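Long-range contacts in Methylcobalamin\: coenzyme M methyltransferase (Methanosarcina mazei, PDB 4AY7), which catalyses the zinc-dependent transfer of a methyl group from a methylated corrinoid to coenzyme M, a step of methanogenesis: residues P32-T37 with L75-L80; T39-L44 with T331-V336; E116-P121 with L185-E190; A208-V213 with V244-G249; M258-F263 with G283-L288. All coordinates share one frame; numbering follows the deposited sequence.

Interaction 1: P32-T37 with L75-L80; sequences PVCSVT and LEAVRL
Val33 and Glu76 grip each other twice at the tightly packed end of this contact. The amide of Glu76 gives its hydrogen to Val33 O (N to O 2.8 Å), approaching in the carbonyl plane. In return, the extended Glu76 side chain brings OE1 to 3.1 Å from Val33 N in an almost straight bond (169°), the donor standing above the carboxylate plane. The two side chains cross at about a right angle, with Val33 CG1 3.6 Å from the same OE1. Glu76 is partly exposed, and its OE2 is paired with Arg343. Next to this clamp the packing is apolar: Cys34 CB meets Ala77 CB at 3.8 Å, and Leu75 CD2 lies 4.0 Å from Cys34 CA.

Toward Thr37 the backbones separate and water enters, although the residues remain buried. One water accepts from Ser35 N and reaches Ala77 O only weakly. The gap is spanned by Arg79, its CG anti to the backbone N (chi1 -157°) and its chain bent at chi2. NE donates to Val36 O at 3.0 Å; the oxygen lies in the guanidinium plane, whereas NE stands above the carbonyl plane. A second water joins Arg79 NH2 to Val36 O along the same edge, and Thr37 C sits over one guanidinium face.

Residues 32-37 also bond through Pro32 and Cys34 to Leu321 of strand 320-323, while strand 78-80 pairs with strand 150-155. Residues 32-37 thus fill the seam between the first and last parallel strands, consistent with closure of a TIM barrel, with helix 15-24 packed on Pro32 and Cys34.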
# COMPACT_ATOMS: atom_id res chain seq x y z
N PRO A 32 7.15 -10.97 -11.28
CA PRO A 32 7.28 -11.24 -9.82
C PRO A 32 5.92 -11.38 -9.22
O PRO A 32 4.95 -10.79 -9.74
CB PRO A 32 7.90 -9.98 -9.26
CG PRO A 32 7.61 -8.96 -10.24
CD PRO A 32 7.43 -9.56 -11.58
N VAL A 33 5.85 -12.18 -8.15
CA VAL A 33 4.60 -12.38 -7.43
C VAL A 33 4.83 -11.95 -6.01
O VAL A 33 5.70 -12.49 -5.33
CB VAL A 33 4.04 -13.79 -7.52
CG1 VAL A 33 5.09 -14.85 -7.12
CG2 VAL A 33 2.72 -13.91 -6.78
N CYS A 34 4.07 -10.96 -5.62
CA CYS A 34 4.19 -10.45 -4.23
C CYS A 34 3.00 -9.63 -3.86
O CYS A 34 2.05 -9.58 -4.64
CB CYS A 34 5.45 -9.65 -4.06
SG CYS A 34 5.40 -8.11 -4.90
N SER A 35 3.01 -9.05 -2.65
CA SER A 35 1.95 -8.10 -2.25
C SER A 35 2.54 -6.78 -1.91
O SER A 35 3.58 -6.71 -1.22
CB SER A 35 1.17 -8.69 -1.07
OG SER A 35 0.04 -7.86 -0.83
N VAL A 36 1.90 -5.71 -2.38
CA VAL A 36 2.27 -4.37 -2.07
C VAL A 36 1.26 -3.86 -1.03
O VAL A 36 1.42 -2.78 -0.51
CB VAL A 36 2.38 -3.43 -3.30
CG1 VAL A 36 3.42 -3.97 -4.28
CG2 VAL A 36 1.04 -3.31 -4.05
N THR A 37 0.26 -4.66 -0.71
CA THR A 37 -0.76 -4.26 0.23
C THR A 37 -0.55 -5.16 1.48
O THR A 37 0.28 -6.05 1.47
CB THR A 37 -2.13 -4.51 -0.40
OG1 THR A 37 -2.18 -5.88 -0.85
CG2 THR A 37 -2.33 -3.57 -1.64
N LEU A 75 5.67 -15.40 -1.30
CA LEU A 75 5.58 -14.04 -1.87
C LEU A 75 6.99 -13.50 -1.92
O LEU A 75 7.80 -13.73 -1.00
CB LEU A 75 4.66 -13.14 -1.11
CG LEU A 75 3.18 -13.55 -1.06
CD1 LEU A 75 2.49 -12.56 -0.16
CD2 LEU A 75 2.60 -13.63 -2.48
N GLU A 76 7.28 -12.83 -3.04
CA GLU A 76 8.64 -12.44 -3.36
C GLU A 76 8.98 -11.06 -2.92
O GLU A 76 9.79 -10.41 -3.53
CB GLU A 76 8.82 -12.65 -4.87
CG GLU A 76 8.73 -14.14 -5.20
CD GLU A 76 8.80 -14.49 -6.70
OE1 GLU A 76 8.46 -13.66 -7.59
OE2 GLU A 76 9.27 -15.62 -6.98
N ALA A 77 8.46 -10.64 -1.76
CA ALA A 77 8.83 -9.36 -1.14
C ALA A 77 8.40 -9.46 0.31
O ALA A 77 7.65 -10.36 0.67
CB ALA A 77 8.13 -8.19 -1.78
N VAL A 78 8.90 -8.58 1.16
CA VAL A 78 8.40 -8.50 2.55
C VAL A 78 7.76 -7.15 2.67
O VAL A 78 8.44 -6.15 2.41
CB VAL A 78 9.52 -8.62 3.58
CG1 VAL A 78 8.94 -8.53 5.03
CG2 VAL A 78 10.25 -9.95 3.42
N ARG A 79 6.51 -7.10 3.12
CA ARG A 79 5.72 -5.86 3.17
C ARG A 79 5.35 -5.62 4.67
O ARG A 79 4.87 -6.52 5.37
CB ARG A 79 4.43 -6.05 2.43
CG ARG A 79 3.75 -4.79 1.92
CD ARG A 79 2.90 -4.14 2.88
NE ARG A 79 1.99 -3.11 2.38
CZ ARG A 79 1.18 -2.49 3.22
NH1 ARG A 79 1.17 -2.81 4.52
NH2 ARG A 79 0.33 -1.58 2.80
N LEU A 80 5.50 -4.38 5.07
CA LEU A 80 5.10 -3.90 6.40
C LEU A 80 4.70 -2.45 6.34
O LEU A 80 5.06 -1.74 5.39
CB LEU A 80 6.26 -4.09 7.38
CG LEU A 80 7.49 -3.24 7.32
CD1 LEU A 80 8.30 -3.45 8.59
CD2 LEU A 80 8.40 -3.58 6.13
O HOH W 1 4.83 -9.06 -0.47
O HOH W 2 0.21 -0.22 0.24

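Interaction 2: T39-L44 with T331-V336; sequences TGIVEL and TPLENV
Glu43 sets CG anti to its backbone N (chi1 176°) and continues extended, which carries the carboxylate across to Leu333; there, with CG likewise opposite the backbone N (chi1 180°), the leucine branches are sent back toward Leu44. The two side chains cross at about a right angle, and Glu43 OE1 passes 3.4 Å from Leu333 CB on its way to Leu333 N. That amide donates to OE1 over 2.8 Å, meeting it from well above the carboxylate plane. A water bound to the same oxygen accepts from Glu334 N, so one carboxylate oxygen serves two successive amides, one directly and one through water.

Pro332 is the N-cap residue of helix 333-346, the last helix of this TIM-barrel protein, and Glu43 belongs to helix 42-48 near the start of the chain. The contact therefore brings the beginnings of two helices together across nearly the whole sequence. An acidic group beside amides at a helix N-terminus would probably be stabilised in its charged form.

Beneath this polar bridge Ile41 supplies the apolar part. Its CD1 touches Thr331 O at 3.5 Å and Leu333 CA at 4.0 Å, and approaches Val336 CG2 at 4.3 Å. Leu44 adds CD1, 4.1 Å from Leu333 CD1, the side chains again crossing at about a right angle. Helix 59-71 backs this layer through Leu65 and Asn69, against which Leu44 rests. A further water spans the backbones, accepting from Glu43 N and donating to Thr331 O at 2.7 Å.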
# COMPACT_ATOMS: atom_id res chain seq x y z
N THR A 39 -0.03 -7.80 4.37
CA THR A 39 0.14 -9.26 4.30
C THR A 39 -0.10 -10.05 5.63
O THR A 39 0.18 -11.24 5.73
CB THR A 39 1.58 -9.51 3.85
OG1 THR A 39 2.49 -8.88 4.76
CG2 THR A 39 1.80 -8.92 2.42
N GLY A 40 -0.56 -9.38 6.67
CA GLY A 40 -0.81 -10.06 7.96
C GLY A 40 -2.04 -10.96 7.91
O GLY A 40 -3.13 -10.48 7.59
N ILE A 41 -1.85 -12.25 8.25
CA ILE A 41 -2.97 -13.23 8.22
C ILE A 41 -2.96 -13.99 9.52
O ILE A 41 -1.89 -14.26 10.08
CB ILE A 41 -2.97 -14.12 6.94
CG1 ILE A 41 -1.76 -15.05 6.90
CG2 ILE A 41 -2.94 -13.25 5.68
CD1 ILE A 41 -1.78 -16.08 5.79
N VAL A 42 -4.16 -14.23 10.04
CA VAL A 42 -4.34 -14.85 11.34
C VAL A 42 -3.64 -16.19 11.41
O VAL A 42 -3.11 -16.51 12.46
CB VAL A 42 -5.83 -14.97 11.72
CG1 VAL A 42 -6.04 -15.70 13.05
CG2 VAL A 42 -6.48 -13.59 11.74
N GLU A 43 -3.67 -17.00 10.35
CA GLU A 43 -3.00 -18.33 10.35
C GLU A 43 -1.52 -18.16 10.74
O GLU A 43 -0.99 -18.94 11.56
CB GLU A 43 -3.14 -19.06 9.02
CG GLU A 43 -2.37 -20.41 8.96
CD GLU A 43 -2.73 -21.34 7.77
OE1 GLU A 43 -3.63 -21.05 6.92
OE2 GLU A 43 -2.08 -22.43 7.73
N LEU A 44 -0.87 -17.13 10.21
CA LEU A 44 0.56 -16.90 10.43
C LEU A 44 0.77 -16.22 11.80
O LEU A 44 1.71 -16.57 12.55
CB LEU A 44 1.21 -16.12 9.28
CG LEU A 44 1.33 -16.98 8.01
CD1 LEU A 44 2.03 -16.21 6.92
CD2 LEU A 44 1.99 -18.35 8.30
N THR A 331 -7.63 -15.04 5.50
CA THR A 331 -7.15 -15.78 4.36
C THR A 331 -6.24 -16.99 4.75
O THR A 331 -5.22 -16.81 5.42
CB THR A 331 -6.40 -14.84 3.41
OG1 THR A 331 -7.31 -13.80 3.04
CG2 THR A 331 -5.94 -15.57 2.16
N PRO A 332 -6.60 -18.17 4.33
CA PRO A 332 -5.67 -19.30 4.57
C PRO A 332 -4.35 -19.17 3.86
O PRO A 332 -4.29 -18.66 2.70
CB PRO A 332 -6.42 -20.52 4.10
CG PRO A 332 -7.84 -20.09 3.88
CD PRO A 332 -7.86 -18.60 3.70
N LEU A 333 -3.29 -19.61 4.53
CA LEU A 333 -1.96 -19.67 3.95
C LEU A 333 -1.95 -20.33 2.53
O LEU A 333 -1.30 -19.82 1.59
CB LEU A 333 -0.99 -20.38 4.88
CG LEU A 333 0.47 -20.54 4.42
CD1 LEU A 333 1.02 -19.15 4.21
CD2 LEU A 333 1.33 -21.31 5.43
N GLU A 334 -2.64 -21.44 2.39
CA GLU A 334 -2.59 -22.18 1.15
C GLU A 334 -3.17 -21.29 0.01
O GLU A 334 -2.86 -21.49 -1.15
CB GLU A 334 -3.37 -23.51 1.25
CG GLU A 334 -4.85 -23.33 1.60
CD GLU A 334 -5.76 -24.52 1.26
OE1 GLU A 334 -5.32 -25.68 1.40
OE2 GLU A 334 -6.92 -24.26 0.82
N ASN A 335 -4.06 -20.39 0.33
CA ASN A 335 -4.67 -19.53 -0.69
C ASN A 335 -3.64 -18.48 -1.16
O ASN A 335 -3.54 -18.20 -2.35
CB ASN A 335 -5.96 -18.87 -0.19
CG ASN A 335 -7.10 -19.87 -0.07
OD1 ASN A 335 -6.85 -21.06 -0.20
ND2 ASN A 335 -8.32 -19.40 0.14
N VAL A 336 -2.82 -18.01 -0.25
CA VAL A 336 -1.71 -17.09 -0.67
C VAL A 336 -0.67 -17.83 -1.54
O VAL A 336 -0.20 -17.33 -2.61
CB VAL A 336 -0.97 -16.48 0.55
CG1 VAL A 336 0.16 -15.56 0.02
CG2 VAL A 336 -1.94 -15.74 1.49
O HOH W 3 -5.67 -16.43 8.08
O HOH W 4 -3.77 -22.96 4.71

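Interaction 3: E116-P121 with L185-E190; sequences EGAAVP and LDIATE
Leu185 O, on the helical turn that presents Ile187 to Ala118 and Val120, accepts two hydrogen bonds: one from Thr189 N at 2.8 Å and one from Thr189 OG1, also at 2.8 Å. The hydroxyl stands above the carbonyl plane; Thr189 itself points away from residues 116-121.

Across the contact itself the meeting is apolar. Ile187 has CG2 anti to the backbone N and CG1 anti to the carbonyl carbon, a setting (chi1 -63°) that sends CG2 to Val120 and the CG1-CD1 arm to Ala118. CG2 packs on Val120 CG2 at 3.8 Å; CD1 lies 3.9 Å from Ala118 CB and slightly closer to Ala118 O.

Helix 178-202 is an outer helix of the TIM barrel leading into strand 206-210. Its inner flank, with Leu185, Ala188 and Thr189, is packed against helices 157-165 and 221-238, while the loop before helix 130-144 lies along the outer flank. An alanine at Ile187 would remove both arms and would probably leave a gap beneath Ala118 and Val120, letting the loop shift on the helix.

Glu190 edges the contact where it is exposed. Its chain passes at a slant over Val120 CG2, with CG 3.7 Å from that methyl, and OE2 comes to 3.3 Å from the same carbon. Val120 continues onto Ala191 and Ile194 of the same helix.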
# COMPACT_ATOMS: atom_id res chain seq x y z
N GLU A 116 -5.46 25.70 12.98
CA GLU A 116 -4.61 26.56 13.75
C GLU A 116 -3.57 25.78 14.47
O GLU A 116 -3.84 24.90 15.24
CB GLU A 116 -5.44 27.40 14.74
CG GLU A 116 -6.31 28.44 14.04
CD GLU A 116 -5.52 29.31 13.06
OE1 GLU A 116 -4.35 29.71 13.36
OE2 GLU A 116 -6.07 29.61 11.99
N GLY A 117 -2.33 26.10 14.18
CA GLY A 117 -1.23 25.39 14.82
C GLY A 117 -0.82 24.16 14.06
O GLY A 117 0.14 23.55 14.46
N ALA A 118 -1.56 23.73 13.01
CA ALA A 118 -1.25 22.46 12.30
C ALA A 118 0.01 22.60 11.53
O ALA A 118 0.14 23.57 10.76
CB ALA A 118 -2.37 22.10 11.35
N ALA A 119 0.95 21.70 11.73
CA ALA A 119 2.24 21.77 11.04
C ALA A 119 2.81 20.36 11.04
O ALA A 119 2.37 19.51 11.78
CB ALA A 119 3.20 22.74 11.76
N VAL A 120 3.84 20.11 10.31
CA VAL A 120 4.53 18.89 10.52
C VAL A 120 5.49 19.10 11.68
O VAL A 120 6.39 19.90 11.56
CB VAL A 120 5.31 18.51 9.29
CG1 VAL A 120 6.01 17.18 9.52
CG2 VAL A 120 4.36 18.43 8.11
N PRO A 121 5.36 18.33 12.75
CA PRO A 121 6.27 18.45 13.88
C PRO A 121 7.74 18.17 13.55
O PRO A 121 8.03 17.34 12.70
CB PRO A 121 5.67 17.49 14.94
CG PRO A 121 4.63 16.66 14.24
CD PRO A 121 4.57 17.09 12.80
N LEU A 185 -3.94 19.22 2.70
CA LEU A 185 -3.26 18.43 1.70
C LEU A 185 -1.79 18.75 1.67
O LEU A 185 -0.98 17.86 1.69
CB LEU A 185 -3.88 18.67 0.34
CG LEU A 185 -5.28 18.04 0.21
CD1 LEU A 185 -5.99 18.54 -1.05
CD2 LEU A 185 -5.13 16.53 0.13
N ASP A 186 -1.41 20.02 1.78
CA ASP A 186 -0.01 20.37 1.78
C ASP A 186 0.75 19.89 2.99
O ASP A 186 1.86 19.38 2.86
CB ASP A 186 0.18 21.91 1.58
CG ASP A 186 -0.18 22.36 0.11
OD1 ASP A 186 -0.34 21.48 -0.79
OD2 ASP A 186 -0.36 23.57 -0.11
N ILE A 187 0.18 20.04 4.19
CA ILE A 187 0.81 19.51 5.39
C ILE A 187 0.90 17.98 5.31
O ILE A 187 1.97 17.40 5.61
CB ILE A 187 0.03 19.87 6.66
CG1 ILE A 187 0.01 21.41 6.86
CG2 ILE A 187 0.62 19.19 7.87
CD1 ILE A 187 -1.15 21.93 7.69
N ALA A 188 -0.23 17.32 4.93
CA ALA A 188 -0.25 15.86 4.77
C ALA A 188 0.82 15.40 3.78
O ALA A 188 1.50 14.42 4.08
CB ALA A 188 -1.64 15.34 4.30
N THR A 189 1.05 16.13 2.65
CA THR A 189 2.00 15.67 1.64
C THR A 189 3.43 15.79 2.17
O THR A 189 4.23 14.87 1.98
CB THR A 189 1.79 16.40 0.30
OG1 THR A 189 0.44 16.16 -0.07
CG2 THR A 189 2.73 15.95 -0.84
N GLU A 190 3.69 16.88 2.89
CA GLU A 190 4.98 17.11 3.44
C GLU A 190 5.33 15.98 4.43
O GLU A 190 6.43 15.47 4.44
CB GLU A 190 4.97 18.47 4.15
CG GLU A 190 6.22 18.87 4.89
CD GLU A 190 6.08 20.28 5.55
OE1 GLU A 190 5.50 21.21 4.89
OE2 GLU A 190 6.56 20.46 6.72

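Interaction 4: A208-V213 with V244-G249; sequences AIADPV and VLHICG. With ZN (zinc ion), chain C.
Ile209 and Leu245 pair on adjacent parallel strands of the TIM barrel, the two ends of the beta-alpha-beta unit formed by strand 206-210, helix 221-238 and strand 242-246. The short strand segments run 18° apart and are laced by Ile209 N to Val244 O (2.9 Å), His246 N to Ile209 O (2.8 Å) and Asp211 N to His246 O (2.9 Å), each donor lying nearly along the C=O axis.

Side chains alternate between two faces. On the outer one Ile209 and Leu245 cross obliquely: Ile209 CG1, held between the backbone N and carbonyl carbon, meets Leu245 CD1 at 3.7 Å, and the isoleucine CD1 touches the same methyl. Ile209 is covered by Leu232 and Phe235 of helix 221-238, while Leu245 packs on Met258 of helix 252-259.

The opposite face carries Ala208, Val244, Ala210 and His246. The small Ala210 CB stands obliquely to the imidazole, 4.2 Å from His246 CD2. The histidine has CG anti to its backbone N (chi1 173°), which projects the ring from the strand so that NE2 binds zinc at 2.2 Å. Ser267 holds the other ring nitrogen, ND1, and so fixes the ring's rotation as a second-shell partner.

Just beyond the strand, Cys248 turns its sulfur to the same ion, SG lying 2.4 Å from zinc, and Cys325 supplies the third protein ligand. Asp211 points elsewhere, its carboxylate bonded to Thr159 and Val158 N. Next along the chain, Pro212 CB lies 3.8 Å from Cys248 SG.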
# COMPACT_ATOMS: atom_id res chain seq x y z
N ALA A 208 4.88 1.79 -1.15
CA ALA A 208 3.52 1.64 -1.62
C ALA A 208 2.50 2.38 -0.78
O ALA A 208 2.31 2.08 0.45
CB ALA A 208 3.17 0.18 -1.66
N ILE A 209 1.85 3.39 -1.36
CA ILE A 209 0.89 4.11 -0.59
C ILE A 209 -0.51 3.65 -0.90
O ILE A 209 -0.84 3.34 -2.04
CB ILE A 209 1.02 5.63 -0.74
CG1 ILE A 209 0.56 6.11 -2.10
CG2 ILE A 209 2.48 6.08 -0.41
CD1 ILE A 209 0.64 7.62 -2.28
N ALA A 210 -1.33 3.60 0.11
CA ALA A 210 -2.71 3.25 -0.04
C ALA A 210 -3.50 4.48 0.26
O ALA A 210 -3.40 5.03 1.35
CB ALA A 210 -3.07 2.07 0.86
N ASP A 211 -4.29 4.96 -0.68
CA ASP A 211 -4.96 6.18 -0.49
C ASP A 211 -6.44 6.07 -0.77
O ASP A 211 -6.93 6.65 -1.70
CB ASP A 211 -4.30 7.27 -1.38
CG ASP A 211 -4.20 8.65 -0.68
OD1 ASP A 211 -5.01 8.86 0.25
OD2 ASP A 211 -3.36 9.54 -1.08
N PRO A 212 -7.16 5.37 0.08
CA PRO A 212 -8.57 5.15 -0.19
C PRO A 212 -9.45 6.40 -0.29
O PRO A 212 -10.43 6.35 -0.99
CB PRO A 212 -9.01 4.27 0.97
CG PRO A 212 -8.03 4.56 2.06
CD PRO A 212 -6.75 4.60 1.25
N VAL A 213 -9.16 7.47 0.45
CA VAL A 213 -9.95 8.71 0.36
C VAL A 213 -9.94 9.31 -1.09
O VAL A 213 -10.84 10.02 -1.46
CB VAL A 213 -9.54 9.72 1.51
CG1 VAL A 213 -10.36 11.02 1.47
CG2 VAL A 213 -9.82 9.07 2.88
N VAL A 244 4.58 3.00 -5.63
CA VAL A 244 3.36 2.37 -6.08
C VAL A 244 2.17 3.07 -5.43
O VAL A 244 2.17 3.33 -4.21
CB VAL A 244 3.36 0.84 -5.76
CG1 VAL A 244 2.05 0.17 -6.15
CG2 VAL A 244 4.46 0.11 -6.51
N LEU A 245 1.13 3.35 -6.20
CA LEU A 245 -0.07 3.98 -5.72
C LEU A 245 -1.21 2.97 -5.78
O LEU A 245 -1.54 2.45 -6.84
CB LEU A 245 -0.41 5.18 -6.58
CG LEU A 245 -1.76 5.79 -6.38
CD1 LEU A 245 -1.73 6.43 -4.98
CD2 LEU A 245 -1.99 6.89 -7.39
N HIS A 246 -1.83 2.75 -4.63
CA HIS A 246 -2.98 1.88 -4.53
C HIS A 246 -4.21 2.68 -4.16
O HIS A 246 -4.21 3.30 -3.06
CB HIS A 246 -2.71 0.79 -3.55
CG HIS A 246 -3.93 -0.05 -3.27
ND1 HIS A 246 -4.25 -1.09 -4.01
CD2 HIS A 246 -4.95 0.10 -2.34
CE1 HIS A 246 -5.44 -1.58 -3.65
NE2 HIS A 246 -5.85 -0.91 -2.59
N ILE A 247 -5.25 2.67 -4.98
CA ILE A 247 -6.48 3.42 -4.62
C ILE A 247 -7.59 2.41 -4.78
O ILE A 247 -7.75 1.81 -5.85
CB ILE A 247 -6.76 4.67 -5.47
CG1 ILE A 247 -5.70 5.76 -5.24
CG2 ILE A 247 -8.15 5.30 -5.17
CD1 ILE A 247 -5.92 7.04 -6.10
N CYS A 248 -8.26 2.14 -3.65
CA CYS A 248 -9.24 1.07 -3.59
C CYS A 248 -10.44 1.55 -4.39
O CYS A 248 -10.67 2.75 -4.51
CB CYS A 248 -9.80 0.88 -2.15
SG CYS A 248 -8.59 0.91 -0.82
N GLY A 249 -11.28 0.63 -4.80
CA GLY A 249 -12.60 1.01 -5.28
C GLY A 249 -12.67 1.08 -6.80
O GLY A 249 -11.75 0.65 -7.49
ZN ZN C . -7.91 -1.18 -1.79

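Interaction 5: M258-F263 with G283-L288; sequences MADCGF and GTRARL
Arg285 begins its course over Ala259, its CB 3.5 Å from Ala259 O. CG stands anti to the carbonyl carbon (chi1 -75°), and a bend at chi3 then swings the guanidinium back over the end of helix 252-259. CD passes 3.4 Å from Asp260 OD1. CZ lies 3.8 Å from Ala259 CB, and this methyl sits over the centre of one guanidinium face. At the tip NH1 forms a salt bridge with Asp260 OD1, 2.8 Å away: the oxygen lies in the guanidinium plane, but NH1 approaches from above the carboxylate plane, the two planes being turned 54° apart. NH2 reaches back to Ser256 OG and, weakly, to Val281 O.

Farther along the chain, Ala286 CB packs on Phe263 O at 3.8 Å. A water lies between the backbones, 2.6 Å from both Phe263 O and Arg285 O. The contact joins the C-terminal end of helix 252-259 to the loop leading into strand 287-292 of the TIM barrel.

A leucine in place of Arg285 would probably leave Asp260 OD1 without its charged mate and strip Ala259 CB of its flat cover.

Asp260 OD2 is paired with Lys229 of helix 221-238, so the carboxylate is shared by two basic groups. Such a setting would probably favour its charged form, and through salt bridges it links helix 221-238 and the turn after helix 252-259 to the loop of Arg285 at a partly exposed edge.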
# COMPACT_ATOMS: atom_id res chain seq x y z
N MET A 258 -4.49 8.75 -12.53
CA MET A 258 -3.52 8.08 -11.69
C MET A 258 -2.22 7.81 -12.41
O MET A 258 -1.15 7.90 -11.83
CB MET A 258 -4.12 6.76 -11.18
CG MET A 258 -5.27 6.95 -10.15
SD MET A 258 -6.17 5.43 -9.77
CE MET A 258 -4.81 4.44 -9.11
N ALA A 259 -2.34 7.42 -13.71
CA ALA A 259 -1.20 7.07 -14.50
C ALA A 259 -0.32 8.26 -14.80
O ALA A 259 0.83 8.06 -15.16
CB ALA A 259 -1.63 6.33 -15.80
N ASP A 260 -0.86 9.47 -14.68
CA ASP A 260 -0.08 10.71 -14.80
C ASP A 260 0.57 11.21 -13.47
O ASP A 260 1.15 12.31 -13.48
CB ASP A 260 -1.00 11.84 -15.31
CG ASP A 260 -1.45 11.67 -16.73
OD1 ASP A 260 -0.72 11.10 -17.57
OD2 ASP A 260 -2.56 12.15 -17.06
N CYS A 261 0.50 10.44 -12.36
CA CYS A 261 0.94 10.99 -11.05
C CYS A 261 2.41 10.71 -10.77
O CYS A 261 2.92 11.14 -9.74
CB CYS A 261 0.11 10.52 -9.90
SG CYS A 261 -1.62 11.07 -9.88
N GLY A 262 3.08 9.97 -11.65
CA GLY A 262 4.50 9.73 -11.45
C GLY A 262 4.95 8.55 -10.64
O GLY A 262 6.14 8.39 -10.39
N PHE A 263 4.01 7.68 -10.31
CA PHE A 263 4.34 6.43 -9.65
C PHE A 263 4.73 5.40 -10.67
O PHE A 263 4.11 5.34 -11.71
CB PHE A 263 3.10 5.93 -8.90
CG PHE A 263 2.74 6.78 -7.72
CD1 PHE A 263 1.97 7.93 -7.92
CD2 PHE A 263 3.12 6.43 -6.42
CE1 PHE A 263 1.62 8.76 -6.85
CE2 PHE A 263 2.78 7.24 -5.35
CZ PHE A 263 2.03 8.41 -5.56
N GLY A 283 -1.49 2.45 -20.67
CA GLY A 283 -0.60 2.65 -21.81
C GLY A 283 0.82 2.45 -21.35
O GLY A 283 1.14 1.43 -20.73
N THR A 284 1.68 3.38 -21.67
CA THR A 284 3.12 3.27 -21.31
C THR A 284 3.43 4.07 -19.99
O THR A 284 4.54 4.10 -19.49
CB THR A 284 3.95 3.87 -22.48
OG1 THR A 284 3.79 5.29 -22.51
CG2 THR A 284 3.45 3.31 -23.84
N ARG A 285 2.43 4.67 -19.41
CA ARG A 285 2.67 5.70 -18.38
C ARG A 285 2.95 5.14 -16.99
O ARG A 285 3.57 5.80 -16.15
CB ARG A 285 1.50 6.68 -18.35
CG ARG A 285 1.53 7.63 -19.54
CD ARG A 285 0.29 8.48 -19.52
NE ARG A 285 -0.90 7.69 -19.73
CZ ARG A 285 -2.12 7.91 -19.21
NH1 ARG A 285 -2.33 8.92 -18.42
NH2 ARG A 285 -3.15 7.14 -19.51
N ALA A 286 2.45 3.95 -16.69
CA ALA A 286 2.71 3.29 -15.41
C ALA A 286 2.51 1.79 -15.63
O ALA A 286 1.99 1.38 -16.71
CB ALA A 286 1.80 3.78 -14.29
N ARG A 287 3.06 0.99 -14.73
CA ARG A 287 2.85 -0.44 -14.74
C ARG A 287 1.72 -0.82 -13.84
O ARG A 287 1.29 -0.03 -12.97
CB ARG A 287 4.12 -1.15 -14.33
CG ARG A 287 5.05 -1.55 -15.45
CD ARG A 287 5.47 -0.35 -16.30
NE ARG A 287 6.13 0.69 -15.55
CZ ARG A 287 6.22 1.97 -15.89
NH1 ARG A 287 5.78 2.42 -17.05
NH2 ARG A 287 6.82 2.84 -15.10
N LEU A 288 1.20 -2.03 -14.00
CA LEU A 288 -0.00 -2.47 -13.27
C LEU A 288 0.29 -3.63 -12.32
O LEU A 288 0.96 -4.62 -12.67
CB LEU A 288 -1.15 -2.80 -14.22
CG LEU A 288 -2.57 -2.87 -13.66
CD1 LEU A 288 -3.03 -1.53 -13.10
CD2 LEU A 288 -3.57 -3.44 -14.69
O HOH W 5 3.82 6.88 -13.79

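Interactions 1, 4 and 5 all reach the parallel barrel sheet, and interaction 4 stands between the other two. Its Ala208 CB lies 3.6 Å from Val36 O of interaction 1, and its Ile209 CD1 is 3.7 Å from Phe263 CZ of interaction 5. The zinc held by interaction 4 lies about 6 Å from the side chain of Thr37, and the side chain of Arg79 is about 4 Å from that of Gln38, a coenzyme M-binding residue, so interaction 1 borders the active site. Interaction 2 extends interaction 1 outward through Leu75 CG and Val336 CG1, 3.8 Å apart. Interaction 3 lies apart, its centre about 20 Å from that of interaction 4.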